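Local atomic coordinates of lipase, class 3 (PDB entry 6L7N), a protein that probably hydrolyses ester bonds of acylglycerols, as expected of a fungal class 3 lipase with the alpha/beta-hydrolase fold. Residues V16-A21 with S66-V71; A25-A30 with A34-S39; Y86-W91 with E256-H261; D103-C108 with A184-A189; W221-N226 with A232-V237. All coordinates share one frame; numbering follows the deposited sequence.

Interaction 1 of 5, residues V16-A21 with S66-V71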
# COMPACT_ATOMS: atom_id res chain seq x y z
N VAL A 16 4.36 -0.36 7.89
CA VAL A 16 3.61 0.87 7.69
C VAL A 16 4.53 2.10 7.77
O VAL A 16 4.21 3.15 7.20
CB VAL A 16 2.46 0.97 8.71
CG1 VAL A 16 2.99 1.37 10.10
CG2 VAL A 16 1.41 1.95 8.23
N GLN A 17 5.68 2.00 8.43
CA GLN A 17 6.55 3.17 8.55
C GLN A 17 7.27 3.52 7.25
O GLN A 17 7.64 4.68 7.04
CB GLN A 17 7.53 2.96 9.71
CG GLN A 17 6.81 2.82 11.04
CD GLN A 17 7.75 2.56 12.20
OE1 GLN A 17 8.81 3.18 12.31
NE2 GLN A 17 7.38 1.62 13.06
N TYR A 18 7.48 2.55 6.36
CA TYR A 18 7.96 2.89 5.02
C TYR A 18 6.89 3.63 4.22
O TYR A 18 7.20 4.55 3.44
CB TYR A 18 8.39 1.63 4.29
CG TYR A 18 9.72 1.07 4.74
CD1 TYR A 18 10.90 1.67 4.36
CD2 TYR A 18 9.79 -0.07 5.53
CE1 TYR A 18 12.12 1.16 4.74
CE2 TYR A 18 11.02 -0.59 5.93
CZ TYR A 18 12.18 0.03 5.52
OH TYR A 18 13.41 -0.46 5.90
N ALA A 19 5.63 3.24 4.39
CA ALA A 19 4.55 4.04 3.82
C ALA A 19 4.57 5.44 4.40
O ALA A 19 4.38 6.42 3.68
CB ALA A 19 3.20 3.36 4.07
N ALA A 20 4.81 5.55 5.71
CA ALA A 20 4.87 6.87 6.33
C ALA A 20 6.00 7.71 5.73
O ALA A 20 5.84 8.91 5.51
CB ALA A 20 5.05 6.73 7.85
N ALA A 21 7.14 7.09 5.47
CA ALA A 21 8.24 7.84 4.86
C ALA A 21 7.89 8.29 3.45
O ALA A 21 8.31 9.37 3.03
CB ALA A 21 9.50 6.98 4.86
N SER A 66 4.43 9.41 -6.10
CA SER A 66 5.84 9.53 -5.74
C SER A 66 6.23 8.29 -4.93
O SER A 66 5.39 7.48 -4.56
CB SER A 66 6.10 10.82 -4.96
OG SER A 66 5.25 10.93 -3.84
N GLY A 67 7.52 8.13 -4.68
CA GLY A 67 7.95 6.99 -3.90
C GLY A 67 9.43 6.74 -4.03
O GLY A 67 10.19 7.58 -4.52
N PHE A 68 9.81 5.54 -3.60
CA PHE A 68 11.24 5.24 -3.53
C PHE A 68 11.46 3.74 -3.53
O PHE A 68 10.57 2.95 -3.20
CB PHE A 68 11.89 5.87 -2.30
CG PHE A 68 11.30 5.40 -0.97
CD1 PHE A 68 11.69 4.20 -0.39
CD2 PHE A 68 10.38 6.20 -0.30
CE1 PHE A 68 11.16 3.79 0.84
CE2 PHE A 68 9.85 5.80 0.92
CZ PHE A 68 10.23 4.59 1.50
N ILE A 69 12.68 3.36 -3.91
CA ILE A 69 13.24 2.04 -3.66
C ILE A 69 14.39 2.22 -2.67
O ILE A 69 15.33 2.97 -2.95
CB ILE A 69 13.74 1.37 -4.95
CG1 ILE A 69 12.64 1.37 -6.03
CG2 ILE A 69 14.29 -0.03 -4.66
CD1 ILE A 69 13.09 0.78 -7.36
N ALA A 70 14.28 1.56 -1.52
CA ALA A 70 15.29 1.61 -0.47
C ALA A 70 15.75 0.20 -0.14
O ALA A 70 15.10 -0.78 -0.49
CB ALA A 70 14.76 2.28 0.80
N VAL A 71 16.89 0.10 0.54
CA VAL A 71 17.41 -1.19 0.97
C VAL A 71 17.55 -1.18 2.48
O VAL A 71 18.11 -0.24 3.06
CB VAL A 71 18.75 -1.55 0.29
CG1 VAL A 71 19.43 -2.65 1.09
CG2 VAL A 71 18.52 -2.05 -1.16
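Phe68 of strand 66-72 pushes the far end of its ring against helix 6-22, where Tyr18 and Ala21 receive it. Two apolar contacts flank the ring tip: Phe68 CE1 lies 4.1 Å from Tyr18 CD1, and Phe68 CE2 lies 4.1 Å from Ala21 CB. The side chains of Tyr18 and Phe68 cross at about a right angle, and the phenyl comes to the tyrosine ring obliquely, so the geometry is not that of a stack. With CG beside the backbone N and anti to the carbonyl carbon (chi1 -76°), Tyr18 sends its ring past the phenyl tip, and its hydroxyl goes on to a hydrogen bond with Asp72.

A second kind of contact joins ring edge to helix backbone. Tyr18 O approaches Phe68 CZ to 3.6 Å, near the ring plane, and the carbonyl carbon of Ala21 also lies at this edge. The same Tyr18 oxygen accepts a hydrogen bond from Ser81 on the adjacent strand 77-83.

In the fold, this seats the N-terminal helix on the mixed central sheet, within a buried region where Ile36 also touches Ala70. Because no hydrogen bond runs between the two segments, which bury 158 Å² together, their cohesion rests on dispersion and probably a weak attraction between the aromatic C-H edge and a carbonyl oxygen, while the polar ties run through Asp72 and Ser81.

Interaction 2 of 5, residues A25-A30 with A34-S39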
# COMPACT_ATOMS: atom_id res chain seq x y z
N ALA A 25 8.52 14.61 1.12
CA ALA A 25 9.27 15.06 -0.06
C ALA A 25 10.76 14.91 0.14
O ALA A 25 11.49 14.64 -0.83
CB ALA A 25 8.94 16.52 -0.38
N ASP A 26 11.24 15.10 1.37
CA ASP A 26 12.66 14.89 1.66
C ASP A 26 13.11 13.48 1.31
O ASP A 26 14.29 13.27 1.01
CB ASP A 26 12.94 15.16 3.13
CG ASP A 26 12.16 16.32 3.65
OD1 ASP A 26 12.06 17.34 2.92
OD2 ASP A 26 11.61 16.23 4.78
N ASP A 27 12.22 12.51 1.39
CA ASP A 27 12.64 11.14 1.13
C ASP A 27 12.51 10.77 -0.35
O ASP A 27 13.41 10.12 -0.90
CB ASP A 27 11.84 10.15 1.98
CG ASP A 27 12.23 10.18 3.45
OD1 ASP A 27 13.45 10.20 3.76
OD2 ASP A 27 11.32 10.20 4.29
N TYR A 28 11.45 11.20 -1.02
CA TYR A 28 11.31 10.80 -2.41
C TYR A 28 12.01 11.75 -3.38
O TYR A 28 12.00 11.50 -4.59
CB TYR A 28 9.82 10.62 -2.79
CG TYR A 28 8.89 11.82 -2.69
CD1 TYR A 28 8.95 12.85 -3.62
CD2 TYR A 28 7.90 11.87 -1.72
CE1 TYR A 28 8.07 13.93 -3.55
CE2 TYR A 28 7.01 12.95 -1.64
CZ TYR A 28 7.11 13.97 -2.56
OH TYR A 28 6.23 15.03 -2.51
N THR A 29 12.67 12.79 -2.88
CA THR A 29 13.61 13.56 -3.68
C THR A 29 15.03 13.41 -3.16
O THR A 29 15.91 14.19 -3.54
CB THR A 29 13.24 15.04 -3.72
OG1 THR A 29 13.49 15.61 -2.43
CG2 THR A 29 11.78 15.23 -4.10
N ALA A 30 15.27 12.45 -2.28
CA ALA A 30 16.58 12.28 -1.69
C ALA A 30 17.60 11.84 -2.74
O ALA A 30 17.27 11.26 -3.78
CB ALA A 30 16.53 11.27 -0.54
N ALA A 34 21.24 8.52 0.49
CA ALA A 34 20.76 9.21 1.68
C ALA A 34 19.91 8.28 2.55
O ALA A 34 19.27 7.35 2.05
CB ALA A 34 19.95 10.44 1.30
N LYS A 35 19.90 8.55 3.85
CA LYS A 35 19.10 7.77 4.79
C LYS A 35 17.65 8.23 4.77
O LYS A 35 17.37 9.43 4.72
CB LYS A 35 19.67 7.93 6.20
CG LYS A 35 21.16 7.62 6.30
CD LYS A 35 21.84 8.41 7.42
CE LYS A 35 23.31 8.02 7.53
NZ LYS A 35 23.88 8.29 8.88
N ILE A 36 16.72 7.26 4.81
CA ILE A 36 15.31 7.60 5.01
C ILE A 36 15.14 8.24 6.38
O ILE A 36 15.66 7.76 7.39
CB ILE A 36 14.43 6.34 4.91
CG1 ILE A 36 14.29 5.84 3.47
CG2 ILE A 36 13.07 6.59 5.54
CD1 ILE A 36 13.68 4.45 3.40
N SER A 37 14.36 9.32 6.43
CA SER A 37 14.11 10.01 7.69
C SER A 37 12.71 10.59 7.66
O SER A 37 12.22 11.02 6.62
CB SER A 37 15.13 11.12 7.94
OG SER A 37 15.04 11.55 9.29
N CYS A 38 12.06 10.59 8.83
CA CYS A 38 10.73 11.15 9.00
C CYS A 38 10.83 12.26 10.03
O CYS A 38 10.92 11.98 11.22
CB CYS A 38 9.74 10.09 9.45
SG CYS A 38 9.56 8.83 8.22
N SER A 39 10.78 13.51 9.57
CA SER A 39 11.01 14.62 10.48
C SER A 39 9.94 14.67 11.57
O SER A 39 10.22 15.09 12.69
CB SER A 39 11.09 15.94 9.71
OG SER A 39 9.91 16.20 8.99
O HOH W 1 11.75 14.03 7.23
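Asp27 and Ser37 form the tight part of this contact. The amide N of Ser37 donates to Asp27 OD1 at 3.0 Å in a nearly straight bond (168°), reaching the syn side of that oxygen 19° out of the carboxylate plane. The other carboxylate oxygen, Asp27 OD2, lies 2.6 Å from Ser37 O. Asp27 CG stands beside its backbone N, anti to the carbonyl carbon (chi1 -73°), which turns the carboxylate to the passing chain. Ile36 closes in alongside, its CA 3.4 Å from Asp27 OD1, while its side chain continues inward to Ala21 and Phe68.

The flank nearer solvent is looser. Ala30 and Ala34 meet through their methyls alone, CB to CB 4.0 Å. A water donates to Asp26 OD2 at 3.3 Å and to Ser37 O at 3.1 Å, and takes a weak bond from Ser39 N. Cys38 carries the chain on to its disulfide with Cys43, and its N binds Glu47.

Short helix 25-28 is joined to the returning loop chiefly by the buried carboxylate of Asp27. With Ser37 N-H on OD1 and Ser37 O close to OD2, the pKa of Asp27 is probably raised, and the close oxygens would suit, without proving, a protonated acid.

Interaction 3 of 5, residues Y86-W91 with E256-H261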
# COMPACT_ATOMS: atom_id res chain seq x y z
N TYR A 86 -2.42 12.93 -2.45
CA TYR A 86 -2.95 13.23 -1.13
C TYR A 86 -4.27 14.00 -1.18
O TYR A 86 -4.78 14.41 -0.14
CB TYR A 86 -1.92 13.97 -0.27
CG TYR A 86 -1.18 15.10 -0.94
CD1 TYR A 86 -1.75 16.36 -1.08
CD2 TYR A 86 0.13 14.92 -1.41
CE1 TYR A 86 -1.08 17.39 -1.69
CE2 TYR A 86 0.81 15.96 -2.02
CZ TYR A 86 0.20 17.19 -2.16
OH TYR A 86 0.87 18.24 -2.76
N SER A 87 -4.84 14.20 -2.37
CA SER A 87 -6.19 14.73 -2.49
C SER A 87 -7.22 13.61 -2.35
O SER A 87 -7.95 13.28 -3.29
CB SER A 87 -6.36 15.45 -3.83
OG SER A 87 -5.46 16.54 -3.91
N VAL A 88 -7.26 13.01 -1.16
CA VAL A 88 -8.05 11.79 -0.97
C VAL A 88 -9.51 12.10 -0.64
O VAL A 88 -10.42 11.42 -1.12
CB VAL A 88 -7.40 10.89 0.11
CG1 VAL A 88 -8.13 9.53 0.20
CG2 VAL A 88 -5.93 10.68 -0.21
N ARG A 89 -9.76 13.11 0.19
CA ARG A 89 -11.15 13.47 0.48
C ARG A 89 -11.93 13.75 -0.80
O ARG A 89 -13.08 13.32 -0.95
CB ARG A 89 -11.22 14.68 1.42
CG ARG A 89 -12.66 15.06 1.81
CD ARG A 89 -12.71 16.32 2.68
NE ARG A 89 -11.87 16.17 3.87
CZ ARG A 89 -12.30 15.69 5.03
NH1 ARG A 89 -11.46 15.59 6.05
NH2 ARG A 89 -13.57 15.33 5.19
N ASN A 90 -11.31 14.46 -1.75
CA ASN A 90 -12.02 14.75 -3.00
C ASN A 90 -12.25 13.48 -3.81
O ASN A 90 -13.26 13.38 -4.52
CB ASN A 90 -11.23 15.76 -3.84
CG ASN A 90 -11.26 17.13 -3.22
OD1 ASN A 90 -11.65 17.28 -2.06
ND2 ASN A 90 -10.85 18.13 -3.98
N TRP A 91 -11.34 12.51 -3.69
CA TRP A 91 -11.51 11.22 -4.33
C TRP A 91 -12.72 10.48 -3.76
O TRP A 91 -13.57 9.99 -4.51
CB TRP A 91 -10.20 10.42 -4.16
CG TRP A 91 -10.14 9.08 -4.82
CD1 TRP A 91 -9.71 8.80 -6.08
CD2 TRP A 91 -10.50 7.83 -4.23
NE1 TRP A 91 -9.80 7.44 -6.32
CE2 TRP A 91 -10.28 6.82 -5.19
CE3 TRP A 91 -10.99 7.47 -2.96
CZ2 TRP A 91 -10.53 5.48 -4.94
CZ3 TRP A 91 -11.23 6.12 -2.71
CH2 TRP A 91 -11.00 5.14 -3.70
N GLU A 256 -17.78 11.75 6.89
CA GLU A 256 -17.68 12.02 8.32
C GLU A 256 -16.81 11.00 9.04
O GLU A 256 -16.35 11.27 10.16
CB GLU A 256 -19.08 12.07 8.94
CG GLU A 256 -19.83 10.78 8.81
CD GLU A 256 -19.94 10.04 10.14
OE1 GLU A 256 -20.67 9.03 10.20
OE2 GLU A 256 -19.29 10.48 11.11
N ASP A 257 -16.53 9.86 8.42
CA ASP A 257 -15.65 8.85 9.00
C ASP A 257 -14.19 9.05 8.59
O ASP A 257 -13.34 8.22 8.97
CB ASP A 257 -16.09 7.44 8.59
CG ASP A 257 -17.42 7.03 9.22
OD1 ASP A 257 -17.76 7.55 10.29
OD2 ASP A 257 -18.11 6.17 8.64
N PHE A 258 -13.89 10.13 7.86
CA PHE A 258 -12.62 10.21 7.14
C PHE A 258 -11.40 10.17 8.06
O PHE A 258 -10.33 9.72 7.63
CB PHE A 258 -12.59 11.47 6.28
CG PHE A 258 -11.46 11.49 5.27
CD1 PHE A 258 -11.44 10.61 4.21
CD2 PHE A 258 -10.42 12.41 5.39
CE1 PHE A 258 -10.41 10.62 3.29
CE2 PHE A 258 -9.39 12.44 4.47
CZ PHE A 258 -9.38 11.54 3.42
N GLU A 259 -11.53 10.64 9.31
CA GLU A 259 -10.36 10.64 10.19
C GLU A 259 -9.79 9.24 10.36
O GLU A 259 -8.57 9.08 10.50
CB GLU A 259 -10.71 11.23 11.56
CG GLU A 259 -11.57 12.47 11.50
CD GLU A 259 -13.01 12.19 11.94
OE1 GLU A 259 -13.44 12.80 12.95
OE2 GLU A 259 -13.70 11.37 11.27
N ALA A 260 -10.64 8.21 10.31
CA ALA A 260 -10.15 6.85 10.50
C ALA A 260 -9.13 6.45 9.45
O ALA A 260 -8.41 5.47 9.63
CB ALA A 260 -11.31 5.86 10.51
N HIS A 261 -9.05 7.20 8.34
CA HIS A 261 -8.14 6.87 7.25
C HIS A 261 -6.70 7.15 7.61
O HIS A 261 -5.78 6.55 7.03
CB HIS A 261 -8.51 7.68 6.01
CG HIS A 261 -7.75 7.29 4.77
ND1 HIS A 261 -7.69 5.99 4.31
CD2 HIS A 261 -7.04 8.03 3.90
CE1 HIS A 261 -6.96 5.95 3.20
NE2 HIS A 261 -6.55 7.18 2.93
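The ring of Phe258 has Arg89 over one face and Val88 at its edge. Arg89 CB stands 4.1 Å above the ring plane, displaced toward the rim, while Val88 CB lies in the plane, 3.9 Å from Phe258 CZ. The guanidinium in turn has Phe258 CD2 over one of its own faces, with NH1 of Arg89 3.4 Å from that carbon. The two planes are 56° apart, so the groups lean on each other and do not form a parallel stack. The bend of the arginine chain at chi3 (-56°) brings the guanidinium back alongside the phenyl. On the third flat group, the imidazole of His261, Val88 CG1 arrives obliquely, 3.9 Å from His261 NE2.

That imidazole is hydrogen-bonded through NE2 to Ser147 and through ND1 to Asp201, consistent with a Ser-His-Asp catalytic triad whose serine sits on a GxSxG nucleophile elbow. Helix 88-94 probably corresponds to the lid helix of related fungal lipases, which it matches in its place in the sequence, and here its Val88 touches both His261 and Ser147.

Phe258 and His261 are brought together by the backbone bond from His261 N to Phe258 O, 2.9 Å. That spacing sets both rings on the side facing Val88, whose CG1 also lies 4.0 Å from Phe258 CE1, and His146 stacks on the imidazole.

Interaction 4 of 5, residues D103-C108 with A184-A189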
# COMPACT_ATOMS: atom_id res chain seq x y z
N ASP A 103 -3.74 -6.50 -18.82
CA ASP A 103 -2.98 -7.64 -19.35
C ASP A 103 -2.37 -8.49 -18.25
O ASP A 103 -1.28 -9.05 -18.42
CB ASP A 103 -1.87 -7.20 -20.32
CG ASP A 103 -2.40 -6.65 -21.64
OD1 ASP A 103 -3.13 -7.38 -22.36
OD2 ASP A 103 -2.05 -5.49 -21.98
N LEU A 104 -3.04 -8.61 -17.10
CA LEU A 104 -2.50 -9.35 -15.97
C LEU A 104 -2.98 -10.79 -15.90
O LEU A 104 -2.20 -11.69 -15.59
CB LEU A 104 -2.84 -8.65 -14.65
CG LEU A 104 -2.10 -7.36 -14.34
CD1 LEU A 104 -2.68 -6.71 -13.09
CD2 LEU A 104 -0.60 -7.65 -14.17
N CYS A 105 -4.26 -11.04 -16.16
CA CYS A 105 -4.77 -12.40 -16.05
C CYS A 105 -6.09 -12.45 -16.80
O CYS A 105 -6.70 -11.42 -17.08
CB CYS A 105 -4.94 -12.84 -14.59
SG CYS A 105 -5.43 -11.53 -13.41
N ASP A 106 -6.51 -13.68 -17.12
CA ASP A 106 -7.72 -13.87 -17.92
C ASP A 106 -8.93 -13.29 -17.21
O ASP A 106 -9.23 -13.66 -16.07
CB ASP A 106 -7.94 -15.36 -18.19
CG ASP A 106 -6.92 -15.93 -19.16
OD1 ASP A 106 -6.17 -15.15 -19.78
OD2 ASP A 106 -6.88 -17.17 -19.32
N GLY A 107 -9.61 -12.38 -17.89
CA GLY A 107 -10.78 -11.73 -17.33
C GLY A 107 -10.50 -10.63 -16.34
O GLY A 107 -11.45 -9.97 -15.90
N CYS A 108 -9.25 -10.39 -15.97
CA CYS A 108 -8.92 -9.40 -14.96
C CYS A 108 -9.03 -7.99 -15.51
O CYS A 108 -8.52 -7.69 -16.59
CB CYS A 108 -7.51 -9.66 -14.43
SG CYS A 108 -7.42 -11.31 -13.72
N ALA A 184 -8.90 -9.73 -8.20
CA ALA A 184 -8.79 -9.99 -6.76
C ALA A 184 -8.46 -11.46 -6.49
O ALA A 184 -7.61 -11.76 -5.64
CB ALA A 184 -10.07 -9.57 -6.05
N LYS A 185 -9.10 -12.38 -7.22
CA LYS A 185 -8.82 -13.80 -7.02
C LYS A 185 -7.39 -14.15 -7.41
O LYS A 185 -6.71 -14.92 -6.72
CB LYS A 185 -9.82 -14.63 -7.82
CG LYS A 185 -9.73 -16.12 -7.67
CD LYS A 185 -10.85 -16.76 -8.50
CE LYS A 185 -10.54 -18.20 -8.89
NZ LYS A 185 -10.84 -19.15 -7.78
N HIS A 186 -6.90 -13.57 -8.51
CA HIS A 186 -5.54 -13.84 -8.97
C HIS A 186 -4.50 -13.32 -7.98
O HIS A 186 -3.55 -14.03 -7.59
CB HIS A 186 -5.36 -13.21 -10.35
CG HIS A 186 -3.97 -13.33 -10.91
ND1 HIS A 186 -3.52 -14.48 -11.52
CD2 HIS A 186 -2.95 -12.45 -10.95
CE1 HIS A 186 -2.27 -14.30 -11.92
NE2 HIS A 186 -1.90 -13.07 -11.59
N ILE A 187 -4.68 -12.08 -7.53
CA ILE A 187 -3.75 -11.52 -6.54
C ILE A 187 -3.83 -12.30 -5.24
O ILE A 187 -2.80 -12.64 -4.64
CB ILE A 187 -4.06 -10.03 -6.30
CG1 ILE A 187 -4.03 -9.22 -7.60
CG2 ILE A 187 -3.07 -9.47 -5.25
CD1 ILE A 187 -4.46 -7.77 -7.43
N THR A 188 -5.04 -12.61 -4.77
CA THR A 188 -5.17 -13.38 -3.54
C THR A 188 -4.41 -14.70 -3.64
O THR A 188 -3.75 -15.11 -2.68
CB THR A 188 -6.64 -13.65 -3.22
OG1 THR A 188 -7.31 -12.41 -2.97
CG2 THR A 188 -6.75 -14.52 -1.99
N ALA A 189 -4.48 -15.36 -4.80
CA ALA A 189 -3.80 -16.64 -4.97
C ALA A 189 -2.29 -16.49 -5.08
O ALA A 189 -1.59 -17.48 -4.87
CB ALA A 189 -4.30 -17.38 -6.21
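Cys105 lays its side chain over one face of the His186 imidazole, and each of its atoms has a part in the contact. CB comes first: it stands 3.7 Å above the ring plane, displaced toward the rim, and 3.9 Å from the centroid at 15° off the ring normal, a CH-pi contact. One bond further, SG is 3.8 Å from the same centroid but 30° off the normal, so the sulfur has slid from over the ring toward its root. There SG is 3.4 Å from His186 CG and 3.5 Å from His186 CB. The chi1 of 34°, with SG held between the backbone N and the carbonyl carbon, makes the CB-SG bond run across the imidazole and away from its outer end.

At the tip, SG continues through the 2.0 Å disulfide to Cys108 SG, which itself lies 4.4 Å from His186 CB. His186 answers with CG anti to the backbone N, which carries its ring off helix 181-190 to the loop. Leu104 and both cysteines also touch Leu183, one turn earlier on the helix.

The backbone between the cysteines folds as a type II beta turn, with Gly107 at positive phi and Cys108 N bonded to Cys105 O at 3.0 Å. A CxxC disulfide closing such a turn, in the loop that joins strands 99-100 and 110-111, recalls the short disulfide loop of some related fungal class 3 lipases.

Interaction 5 of 5, residues W221-N226 with A232-V237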
# COMPACT_ATOMS: atom_id res chain seq x y z
N TRP A 221 -8.34 -6.11 9.71
CA TRP A 221 -9.23 -5.03 10.13
C TRP A 221 -8.83 -4.60 11.54
O TRP A 221 -9.05 -5.33 12.50
CB TRP A 221 -10.67 -5.52 10.08
CG TRP A 221 -11.72 -4.49 10.34
CD1 TRP A 221 -11.66 -3.14 10.07
CD2 TRP A 221 -13.00 -4.72 10.93
NE1 TRP A 221 -12.84 -2.53 10.46
CE2 TRP A 221 -13.67 -3.48 10.98
CE3 TRP A 221 -13.65 -5.87 11.42
CZ2 TRP A 221 -14.96 -3.36 11.51
CZ3 TRP A 221 -14.93 -5.74 11.93
CH2 TRP A 221 -15.57 -4.50 11.97
N ILE A 222 -8.23 -3.42 11.63
CA ILE A 222 -7.87 -2.81 12.91
C ILE A 222 -9.11 -2.16 13.49
O ILE A 222 -9.67 -1.23 12.90
CB ILE A 222 -6.75 -1.78 12.72
CG1 ILE A 222 -5.60 -2.39 11.91
CG2 ILE A 222 -6.23 -1.30 14.08
CD1 ILE A 222 -4.78 -1.37 11.17
N THR A 223 -9.56 -2.65 14.64
CA THR A 223 -10.81 -2.21 15.23
C THR A 223 -10.62 -1.16 16.32
O THR A 223 -11.61 -0.58 16.78
CB THR A 223 -11.57 -3.41 15.80
OG1 THR A 223 -10.76 -4.05 16.78
CG2 THR A 223 -11.87 -4.40 14.70
N SER A 224 -9.39 -0.91 16.74
CA SER A 224 -9.12 0.08 17.77
C SER A 224 -9.29 1.50 17.21
O SER A 224 -9.17 1.72 16.00
CB SER A 224 -7.71 -0.11 18.33
OG SER A 224 -6.74 -0.28 17.30
N PRO A 225 -9.59 2.48 18.08
CA PRO A 225 -9.86 3.85 17.60
C PRO A 225 -8.64 4.61 17.09
O PRO A 225 -7.50 4.13 17.18
CB PRO A 225 -10.45 4.55 18.83
CG PRO A 225 -10.76 3.48 19.83
CD PRO A 225 -9.88 2.31 19.51
N ASN A 226 -8.88 5.82 16.58
CA ASN A 226 -7.80 6.71 16.17
C ASN A 226 -6.92 7.06 17.36
O ASN A 226 -7.39 7.16 18.50
CB ASN A 226 -8.38 8.00 15.57
CG ASN A 226 -9.40 7.76 14.48
OD1 ASN A 226 -9.58 6.63 14.00
ND2 ASN A 226 -10.10 8.82 14.09
N ALA A 232 -2.63 -6.88 20.04
CA ALA A 232 -2.83 -8.15 19.34
C ALA A 232 -4.30 -8.49 19.21
O ALA A 232 -4.71 -9.16 18.25
CB ALA A 232 -2.08 -9.27 20.07
N SER A 233 -5.13 -8.01 20.13
CA SER A 233 -6.56 -8.26 20.09
C SER A 233 -7.33 -7.20 19.30
O SER A 233 -8.56 -7.25 19.27
CB SER A 233 -7.12 -8.34 21.50
OG SER A 233 -6.84 -7.14 22.20
N ASP A 234 -6.65 -6.24 18.67
CA ASP A 234 -7.32 -5.17 17.96
C ASP A 234 -7.36 -5.37 16.44
O ASP A 234 -7.73 -4.45 15.71
CB ASP A 234 -6.67 -3.83 18.29
CG ASP A 234 -6.89 -3.42 19.73
OD1 ASP A 234 -8.04 -3.54 20.21
OD2 ASP A 234 -5.91 -2.99 20.38
N ILE A 235 -6.99 -6.55 15.96
CA ILE A 235 -7.00 -6.85 14.53
C ILE A 235 -7.81 -8.12 14.31
O ILE A 235 -7.50 -9.17 14.90
CB ILE A 235 -5.58 -7.00 13.96
CG1 ILE A 235 -4.75 -5.74 14.24
CG2 ILE A 235 -5.65 -7.23 12.45
CD1 ILE A 235 -3.36 -5.80 13.67
N LYS A 236 -8.84 -8.04 13.48
CA LYS A 236 -9.63 -9.18 13.05
C LYS A 236 -9.27 -9.53 11.62
O LYS A 236 -9.05 -8.64 10.79
CB LYS A 236 -11.13 -8.86 13.14
CG LYS A 236 -11.54 -8.16 14.43
CD LYS A 236 -12.81 -8.77 15.01
CE LYS A 236 -13.44 -7.82 16.02
NZ LYS A 236 -12.40 -7.13 16.86
N VAL A 237 -9.17 -10.82 11.32
CA VAL A 237 -8.83 -11.25 9.97
C VAL A 237 -10.11 -11.72 9.29
O VAL A 237 -10.82 -12.59 9.80
CB VAL A 237 -7.74 -12.34 9.99
CG1 VAL A 237 -7.19 -12.58 8.59
CG2 VAL A 237 -6.62 -11.91 10.91
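Trp221 and Lys236 point to one face of the sheet, Ile222 and Ile235 to the other. On the isoleucine face the two side chains lie side by side and run the same way, Ile222 CG1 being 4.2 Å from Ile235 CG1. This is the non-hydrogen-bonded pair, with alpha carbons 4.4 Å apart.

On the other face, Lys236 is bent at chi2 (-135°) and chi4 (-39°), so that it arches over Thr223 at about a right angle: its CG is 3.8 Å from Thr223 CG2, and NZ makes a weak, long hydrogen bond of 3.5 Å to Thr223 OG1. The threonine methyl meanwhile sits over the centre of the indole of Trp221, whose NE1 is hydrogen-bonded to Thr199 O. Beyond the strands, Ser224 CB packs on Asp234 CG at 3.7 Å, and the OD2 of that acid accepts from Gly231 N.

Backbone bonds fix the register of this antiparallel pair, which adds strand 235-238 as one of the two outer strands of the central sheet. Trp221 N donates to Lys236 O at 2.8 Å (172°), Lys236 N returns a bond to Trp221 O, and Thr223 N reaches Asp234 O at 2.8 Å.

Asp234 O thus takes one firm bond and a weak one from Thr223 OG1, whereas the buried Ser224 N finds no partner. The lysine-threonine link, being long, probably contributes little beside the straight backbone bonds.

Overall arrangement
Interactions 1 and 2 form one continuous patch around helix 6-22, their centres 9 Å apart: Ile36 CD1 packs 3.6 Å from Ala70 CB, and Tyr28 CB 3.5 Å from Gly67 O. Interaction 3 holds the probable catalytic histidine and approaches interaction 1 to about 7 Å between nearest atoms. It also touches interaction 5, where Glu259 CB meets Asn226 ND2 at 3.5 Å, so the loop leaving strand 219-222 borders the segment that carries His261. Interactions 1 and 5 both reach the central sheet, 23 Å apart between centres. Interaction 4 touches none of the others: its nearest atoms are about 11 Å from interaction 5 and about 15 Å from interaction 3.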